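Local coordinates for enoyl-CoA hydratase (PDB 1WZ8), which probably catalyses the reversible hydration of 2-trans-enoyl-CoA thioesters, as a hexameric member of the crotonase family, at residues D139-R143 with L169-E173; V111-G117 with T135-D139; E247-G251 with P260-P264. All blocks are in the same frame, centred on the assembly; numbering follows the deposited sequence.

Interaction 1: residues D139-R143 with L169-E173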
loop_
_atom_site.group_PDB
_atom_site.type_symbol
_atom_site.label_atom_id
_atom_site.label_comp_id
_atom_site.label_asym_id
_atom_site.label_seq_id
_atom_site.Cartn_x
_atom_site.Cartn_y
_atom_site.Cartn_z
ATOM N N ASP A 139 25.226 8.858 5.922
ATOM C CA ASP A 139 24.023 9.668 5.948
ATOM C C ASP A 139 24.418 10.935 6.710
ATOM O O ASP A 139 24.247 12.049 6.215
ATOM C CB ASP A 139 22.912 8.939 6.683
ATOM C CG ASP A 139 21.680 9.796 6.846
ATOM O OD1 ASP A 139 20.905 9.930 5.874
ATOM O OD2 ASP A 139 21.504 10.353 7.946
ATOM N N GLY A 140 24.934 10.741 7.922
ATOM C CA GLY A 140 25.416 11.843 8.741
ATOM C C GLY A 140 24.465 12.775 9.473
ATOM O O GLY A 140 24.918 13.635 10.227
ATOM N N HIS A 141 23.161 12.608 9.287
ATOM C CA HIS A 141 22.187 13.515 9.918
ATOM C C HIS A 141 22.153 13.413 11.460
ATOM O O HIS A 141 22.078 14.406 12.172
ATOM C CB HIS A 141 20.806 13.203 9.341
ATOM C CG HIS A 141 20.735 13.687 7.914
ATOM N ND1 HIS A 141 20.869 12.869 6.842
ATOM C CD2 HIS A 141 20.527 14.992 7.454
ATOM C CE1 HIS A 141 20.741 13.663 5.761
ATOM N NE2 HIS A 141 20.537 14.939 6.097
ATOM N N LEU A 142 22.203 12.204 12.005
ATOM C CA LEU A 142 22.161 12.032 13.454
ATOM C C LEU A 142 23.328 12.744 14.132
ATOM O O LEU A 142 23.212 13.204 15.267
ATOM C CB LEU A 142 22.159 10.543 13.809
ATOM C CG LEU A 142 20.792 9.842 13.725
ATOM C CD1 LEU A 142 19.842 10.449 14.752
ATOM C CD2 LEU A 142 20.211 9.978 12.322
ATOM N N ARG A 143 24.449 12.830 13.426
ATOM C CA ARG A 143 25.634 13.508 13.944
ATOM C C ARG A 143 25.351 15.007 13.998
ATOM O O ARG A 143 25.810 15.701 14.903
ATOM C CB ARG A 143 26.827 13.241 13.024
ATOM C CG ARG A 143 28.082 14.031 13.342
ATOM C CD ARG A 143 28.906 14.196 12.062
ATOM N NE ARG A 143 29.926 13.184 11.861
ATOM C CZ ARG A 143 30.653 13.069 10.751
ATOM N NH1 ARG A 143 30.461 13.894 9.731
ATOM N NH2 ARG A 143 31.628 12.166 10.675
ATOM N N LEU A 169 22.198 4.214 9.940
ATOM C CA LEU A 169 21.514 5.494 10.036
ATOM C C LEU A 169 21.364 6.010 11.470
ATOM O O LEU A 169 21.529 7.204 11.718
ATOM C CB LEU A 169 20.136 5.402 9.367
ATOM C CG LEU A 169 20.132 5.089 7.864
ATOM C CD1 LEU A 169 18.699 4.839 7.404
ATOM C CD2 LEU A 169 20.761 6.237 7.077
ATOM N N LEU A 170 21.063 5.120 12.409
ATOM C CA LEU A 170 20.889 5.533 13.800
ATOM C C LEU A 170 22.203 5.782 14.539
ATOM O O LEU A 170 22.262 6.630 15.431
ATOM C CB LEU A 170 20.072 4.493 14.569
ATOM C CG LEU A 170 18.618 4.240 14.157
ATOM C CD1 LEU A 170 18.027 3.175 15.067
ATOM C CD2 LEU A 170 17.807 5.526 14.259
ATOM N N LEU A 171 23.251 5.050 14.171
ATOM C CA LEU A 171 24.549 5.192 14.833
ATOM C C LEU A 171 25.512 6.107 14.095
ATOM O O LEU A 171 26.590 6.428 14.600
ATOM C CB LEU A 171 25.198 3.820 15.014
ATOM C CG LEU A 171 24.605 2.926 16.102
ATOM C CD1 LEU A 171 25.245 1.555 16.039
ATOM C CD2 LEU A 171 24.840 3.564 17.467
ATOM N N ASN A 172 25.120 6.526 12.900
ATOM C CA ASN A 172 25.959 7.398 12.105
ATOM C C ASN A 172 27.258 6.670 11.765
ATOM O O ASN A 172 28.331 7.272 11.726
ATOM C CB ASN A 172 26.253 8.677 12.885
ATOM C CG ASN A 172 26.471 9.861 11.987
ATOM O OD1 ASN A 172 25.530 10.398 11.401
ATOM N ND2 ASN A 172 27.724 10.282 11.871
ATOM N N GLU A 173 27.150 5.366 11.535
ATOM C CA GLU A 173 28.307 4.549 11.184
ATOM C C GLU A 173 28.594 4.620 9.689
ATOM O O GLU A 173 27.752 4.256 8.869
ATOM C CB GLU A 173 28.072 3.090 11.578
ATOM C CG GLU A 173 28.592 2.742 12.956
ATOM C CD GLU A 173 30.100 2.898 13.048
ATOM O OE1 GLU A 173 30.828 2.119 12.394
ATOM O OE2 GLU A 173 30.551 3.804 13.772
#
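Two helix ends of the crotonase fold meet here, the start of helix 141-144 and the finish of helix 162-171, with Asn-172 reaching from one to the other. Asn-172 leaves its helix with positive phi, a backbone state that asparagine tolerates better than most residues, and its CG, anti to the backbone N (chi1 -151°), carries the amide across to residues 140-143. OD1 comes up to the Gly-140 backbone, 3.0 Å from CA, and takes a weak hydrogen bond of 3.3 Å from Arg-143 N in the first turn. Gly-140, the N-cap, also has positive phi, which suits glycine. ND2 packs 3.3 Å from Arg-143 CB, the two side chains crossing nearly at right angles.

Deeper in, Leu-142 lies against the last carbonyls of helix 162-171, its CD2 3.1 Å from Leu-169 O and its CG near Leu-170 O. Apolar packing comes from Leu-169 CD2, 3.5 Å from Asp-139 CB. Leu-214 of the second subunit packs on Leu-142, so the interior leucines extend into the subunit interface.

Asp-139 orders the turn entering helix 141-144. Its OD2 accepts from His-141 N at 3.1 Å, an Asx turn, and also takes a weak bond from His-141 ND1. The main partner of ND1 is OD1, at 3.1 Å; OD1 lies near the imidazole plane, but ND1 meets it from 40° above the carboxylate plane.

Interaction 2: residues V111-G117 with T135-D139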
loop_
_atom_site.group_PDB
_atom_site.type_symbol
_atom_site.label_atom_id
_atom_site.label_comp_id
_atom_site.label_asym_id
_atom_site.label_seq_id
_atom_site.Cartn_x
_atom_site.Cartn_y
_atom_site.Cartn_z
ATOM N N VAL A 111 30.591 8.116 -7.909
ATOM C CA VAL A 111 30.794 8.538 -6.528
ATOM C C VAL A 111 32.244 8.410 -6.073
ATOM O O VAL A 111 32.678 7.356 -5.617
ATOM C CB VAL A 111 29.877 7.731 -5.596
ATOM C CG1 VAL A 111 29.777 8.407 -4.243
ATOM C CG2 VAL A 111 28.497 7.591 -6.237
ATOM N N GLU A 112 32.973 9.514 -6.186
ATOM C CA GLU A 112 34.380 9.561 -5.820
ATOM C C GLU A 112 34.638 10.094 -4.416
ATOM O O GLU A 112 34.113 11.137 -4.032
ATOM C CB GLU A 112 35.145 10.436 -6.818
ATOM C CG GLU A 112 35.095 9.959 -8.258
ATOM C CD GLU A 112 35.684 10.976 -9.219
ATOM O OE1 GLU A 112 35.087 12.063 -9.380
ATOM O OE2 GLU A 112 36.749 10.692 -9.809
ATOM N N LYS A 113 35.449 9.354 -3.664
ATOM C CA LYS A 113 35.873 9.726 -2.315
ATOM C C LYS A 113 34.856 9.950 -1.206
ATOM O O LYS A 113 34.979 9.358 -0.136
ATOM C CB LYS A 113 36.767 10.967 -2.382
ATOM C CG LYS A 113 38.014 10.792 -3.227
ATOM C CD LYS A 113 38.918 12.006 -3.118
ATOM C CE LYS A 113 40.127 11.866 -4.031
ATOM N NZ LYS A 113 39.704 11.713 -5.450
ATOM N N VAL A 114 33.877 10.822 -1.435
ATOM C CA VAL A 114 32.898 11.114 -0.400
ATOM C C VAL A 114 31.477 11.365 -0.905
ATOM O O VAL A 114 31.269 11.998 -1.938
ATOM C CB VAL A 114 33.319 12.361 0.419
ATOM C CG1 VAL A 114 32.372 12.556 1.591
ATOM C CG2 VAL A 114 34.758 12.221 0.910
ATOM N N ALA A 115 30.509 10.869 -0.141
ATOM C CA ALA A 115 29.090 11.044 -0.427
ATOM C C ALA A 115 28.419 11.044 0.939
ATOM O O ALA A 115 28.250 9.996 1.554
ATOM C CB ALA A 115 28.561 9.893 -1.286
ATOM N N VAL A 116 28.049 12.233 1.407
ATOM C CA VAL A 116 27.420 12.396 2.710
ATOM C C VAL A 116 26.180 13.287 2.591
ATOM O O VAL A 116 26.127 14.180 1.742
ATOM C CB VAL A 116 28.405 13.052 3.721
ATOM C CG1 VAL A 116 27.724 13.241 5.069
ATOM C CG2 VAL A 116 29.663 12.196 3.869
ATOM N N GLY A 117 25.189 13.038 3.444
ATOM C CA GLY A 117 23.967 13.831 3.427
ATOM C C GLY A 117 23.336 13.945 2.053
ATOM O O GLY A 117 23.054 12.937 1.406
ATOM N N THR A 135 35.758 4.709 -0.935
ATOM C CA THR A 135 34.848 5.848 -0.833
ATOM C C THR A 135 34.153 5.817 0.526
ATOM O O THR A 135 33.867 4.743 1.056
ATOM C CB THR A 135 33.771 5.800 -1.945
ATOM O OG1 THR A 135 34.410 5.841 -3.223
ATOM C CG2 THR A 135 32.811 6.988 -1.835
ATOM N N ARG A 136 33.886 6.994 1.089
ATOM C CA ARG A 136 33.209 7.085 2.379
ATOM C C ARG A 136 31.749 7.470 2.145
ATOM O O ARG A 136 31.474 8.526 1.583
ATOM C CB ARG A 136 33.887 8.139 3.267
ATOM C CG ARG A 136 33.280 8.271 4.662
ATOM C CD ARG A 136 34.172 9.097 5.580
ATOM N NE ARG A 136 34.042 10.535 5.360
ATOM C CZ ARG A 136 33.215 11.323 6.044
ATOM N NH1 ARG A 136 32.447 10.811 6.998
ATOM N NH2 ARG A 136 33.157 12.621 5.780
ATOM N N LEU A 137 30.823 6.609 2.565
ATOM C CA LEU A 137 29.395 6.874 2.400
ATOM C C LEU A 137 28.762 6.998 3.780
ATOM O O LEU A 137 28.836 6.075 4.595
ATOM C CB LEU A 137 28.729 5.741 1.610
ATOM C CG LEU A 137 29.386 5.415 0.265
ATOM C CD1 LEU A 137 28.656 4.249 -0.390
ATOM C CD2 LEU A 137 29.358 6.637 -0.644
ATOM N N LEU A 138 28.131 8.135 4.040
ATOM C CA LEU A 138 27.526 8.372 5.343
ATOM C C LEU A 138 26.302 9.278 5.274
ATOM O O LEU A 138 26.322 10.326 4.637
ATOM C CB LEU A 138 28.574 8.996 6.268
ATOM C CG LEU A 138 28.232 9.384 7.708
ATOM C CD1 LEU A 138 27.839 8.169 8.529
ATOM C CD2 LEU A 138 29.445 10.048 8.309
ATOM N N ASP A 139 25.226 8.858 5.922
ATOM C CA ASP A 139 24.023 9.668 5.948
ATOM C C ASP A 139 24.418 10.935 6.710
ATOM O O ASP A 139 24.247 12.049 6.215
ATOM C CB ASP A 139 22.912 8.939 6.683
ATOM C CG ASP A 139 21.680 9.796 6.846
ATOM O OD1 ASP A 139 20.905 9.930 5.874
ATOM O OD2 ASP A 139 21.504 10.353 7.946
HETATM O O HOH W 1 36.809 6.922 -4.171
#
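Leu-137 CD2 pushes into the hollow between Ala-115 CB, 3.4 Å away and tighter than usual, and Val-111 CG1 at 4.0 Å. Alanine suits that place because a methyl is small enough for the leucine branch to come this close, and Leu-120 of helix 118-125 packs on both Ala-115 and Leu-137.

The other face carries Val-114, Val-116, Arg-136 and Leu-138. Here Val-116 is the bump: CG1, anti to its backbone N, leans 3.3 Å from Leu-138 O, while CG2 lies against one face of the Arg-136 guanidinium, toward its rim, 4.0 Å from NH2. A bend at chi3 (79°) brings the arginine's flat end over the valine. At the entrance, Thr-135 lays CG2 against the Lys-113 carbonyl, and its OG1 bonds to Gly-132 N and shares a water with Lys-113 N.

Between the two faces the strands run parallel. Arg-136 N bonds to Lys-113 O at 2.9 Å, Ala-115 N to Arg-136 O, Leu-138 N to Ala-115 O, and Gly-117 N to Leu-138 O and, weakly, Asp-139 O, a forked close. Gly-117 is the N-cap of helix 118-125. Such a hydrogen-bonded parallel pair belongs to the crotonase spiral, where in relatives this helix start contributes to the oxyanion hole.

Interaction 3: residues E247-G251 with P260-P264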
loop_
_atom_site.group_PDB
_atom_site.type_symbol
_atom_site.label_atom_id
_atom_site.label_comp_id
_atom_site.label_asym_id
_atom_site.label_seq_id
_atom_site.Cartn_x
_atom_site.Cartn_y
_atom_site.Cartn_z
ATOM N N GLU A 247 18.713 20.311 19.519
ATOM C CA GLU A 247 19.620 19.263 19.074
ATOM C C GLU A 247 20.431 19.718 17.859
ATOM O O GLU A 247 21.642 19.505 17.803
ATOM C CB GLU A 247 18.835 17.978 18.771
ATOM C CG GLU A 247 18.596 17.126 20.019
ATOM C CD GLU A 247 17.564 16.034 19.819
ATOM O OE1 GLU A 247 17.338 15.623 18.661
ATOM O OE2 GLU A 247 16.985 15.577 20.829
ATOM N N LEU A 248 19.773 20.353 16.894
ATOM C CA LEU A 248 20.483 20.847 15.717
ATOM C C LEU A 248 21.453 21.948 16.136
ATOM O O LEU A 248 22.585 22.010 15.656
ATOM C CB LEU A 248 19.508 21.411 14.683
ATOM C CG LEU A 248 20.181 22.084 13.481
ATOM C CD1 LEU A 248 21.101 21.092 12.779
ATOM C CD2 LEU A 248 19.128 22.608 12.527
ATOM N N GLU A 249 20.996 22.815 17.033
ATOM C CA GLU A 249 21.814 23.917 17.525
ATOM C C GLU A 249 23.138 23.404 18.085
ATOM O O GLU A 249 24.202 23.934 17.767
ATOM C CB GLU A 249 21.049 24.692 18.603
ATOM C CG GLU A 249 21.884 25.720 19.344
ATOM C CD GLU A 249 21.044 26.610 20.234
ATOM O OE1 GLU A 249 20.206 26.076 20.992
ATOM O OE2 GLU A 249 21.223 27.845 20.179
ATOM N N GLU A 250 23.064 22.367 18.913
ATOM C CA GLU A 250 24.249 21.765 19.513
ATOM C C GLU A 250 25.054 21.009 18.461
ATOM O O GLU A 250 26.286 21.017 18.486
ATOM C CB GLU A 250 23.838 20.811 20.637
ATOM C CG GLU A 250 24.937 19.878 21.145
ATOM C CD GLU A 250 26.102 20.611 21.781
ATOM O OE1 GLU A 250 25.918 21.770 22.208
ATOM O OE2 GLU A 250 27.200 20.020 21.872
ATOM N N GLY A 251 24.348 20.354 17.543
ATOM C CA GLY A 251 25.016 19.609 16.491
ATOM C C GLY A 251 25.914 20.511 15.667
ATOM O O GLY A 251 27.060 20.167 15.385
ATOM N N PRO A 260 33.061 16.658 20.383
ATOM C CA PRO A 260 31.936 15.722 20.451
ATOM C C PRO A 260 30.685 16.466 20.911
ATOM O O PRO A 260 30.717 17.193 21.906
ATOM C CB PRO A 260 32.405 14.698 21.479
ATOM C CG PRO A 260 33.891 14.682 21.272
ATOM C CD PRO A 260 34.212 16.153 21.151
ATOM N N PRO A 261 29.569 16.305 20.188
ATOM C CA PRO A 261 28.349 17.003 20.600
ATOM C C PRO A 261 27.777 16.424 21.888
ATOM O O PRO A 261 27.903 15.230 22.152
ATOM C CB PRO A 261 27.421 16.793 19.410
ATOM C CG PRO A 261 27.811 15.422 18.938
ATOM C CD PRO A 261 29.326 15.482 18.990
ATOM N N GLU A 262 27.170 17.281 22.700
ATOM C CA GLU A 262 26.552 16.840 23.941
ATOM C C GLU A 262 25.078 17.195 23.867
ATOM O O GLU A 262 24.660 18.274 24.286
ATOM C CB GLU A 262 27.209 17.512 25.153
ATOM C CG GLU A 262 28.498 16.835 25.590
ATOM C CD GLU A 262 28.993 17.321 26.937
ATOM O OE1 GLU A 262 28.203 17.301 27.906
ATOM O OE2 GLU A 262 30.175 17.717 27.027
ATOM N N PHE A 263 24.298 16.275 23.308
ATOM C CA PHE A 263 22.867 16.479 23.146
ATOM C C PHE A 263 22.137 16.465 24.485
ATOM O O PHE A 263 22.489 15.709 25.388
ATOM C CB PHE A 263 22.306 15.417 22.196
ATOM C CG PHE A 263 22.907 15.471 20.815
ATOM C CD1 PHE A 263 23.718 14.440 20.349
ATOM C CD2 PHE A 263 22.681 16.571 19.990
ATOM C CE1 PHE A 263 24.298 14.504 19.081
ATOM C CE2 PHE A 263 23.258 16.648 18.719
ATOM C CZ PHE A 263 24.067 15.612 18.264
ATOM N N PRO A 264 21.103 17.310 24.623
ATOM C CA PRO A 264 20.293 17.442 25.837
ATOM C C PRO A 264 19.362 16.273 26.145
ATOM O O PRO A 264 19.084 15.464 25.232
ATOM C CB PRO A 264 19.524 18.732 25.584
ATOM C CG PRO A 264 19.259 18.649 24.116
ATOM C CD PRO A 264 20.613 18.221 23.572
ATOM O OXT PRO A 264 18.903 16.199 27.304
HETATM O O HOH W 2 19.092 14.963 22.685
#
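Glu-250 OE2 and Glu-262 N form the one direct hydrogen bond between the helix and the tail, 2.9 Å long and almost straight at 175°. The donor stands 38° out of the carboxylate plane. A bend at chi2 (63°) turns the glutamate's end toward the tail, and its CG also rests 3.5 Å from Glu-262 O.

Phe-263 packs against the helix next to Glu-250 CG. Its ring points an edge at the helix, and Glu-247 O lies near the ring plane, 3.4 Å from CE2. That oxygen is also the acceptor of Gly-251 N at 2.8 Å within the helix, so the ring meets a carbonyl already engaged. Glycine suits position 251, where the bare backbone lets the ring come up to N, 4.0 Å from Phe-263 CE2. Glu-247 crosses the phenylalanine at about a right angle, laying its CG 4.1 Å from Phe-263 CD2 and 4.2 Å from Pro-264 CD.

This is the C-terminal end of the crotonase chain: after helix 246-256 the tail doubles back over the helix, and Pro-260, Pro-261 and Pro-264, with phi restricted by their rings, suit its extended course.

Farther out, Arg-259 makes a salt bridge to Glu-250 OE2, giving that oxygen a second partner and probably favouring its charged form. A water donates to Glu-247 OE2 and to Pro-264 O. The Glu-247 carboxylate also accepts from two backbone amides of the second subunit, OE2 from Glu-212 N and OE1 from Ala-213 N, while Pro-264 O receives Arg-56 NH1 of that same neighbouring subunit.

Overall arrangement
Along the chain interaction 2 opens first, and strand 136-138 leads through the shared Asp-139 directly into helix 141-144 of interaction 1; interaction 3 follows at the C-terminus. The centres of interactions 1 and 2 are about 13 Å apart, and they touch where Leu-138 packs against Asn-172 and Arg-143. Interaction 3 lies about 13 Å from interaction 1, meeting it through Phe-263 CZ beside the carbonyls of Leu-142 and Arg-143, but about 23 Å from interaction 2 between centres. The three thus run outward from the small mixed sheet that holds 114-116 and 136-138 to the surface. Interaction 2 stays within its own chain, whereas 1 and 3 both meet the second subunit, joining the fold's interior to the hexamer's assembly.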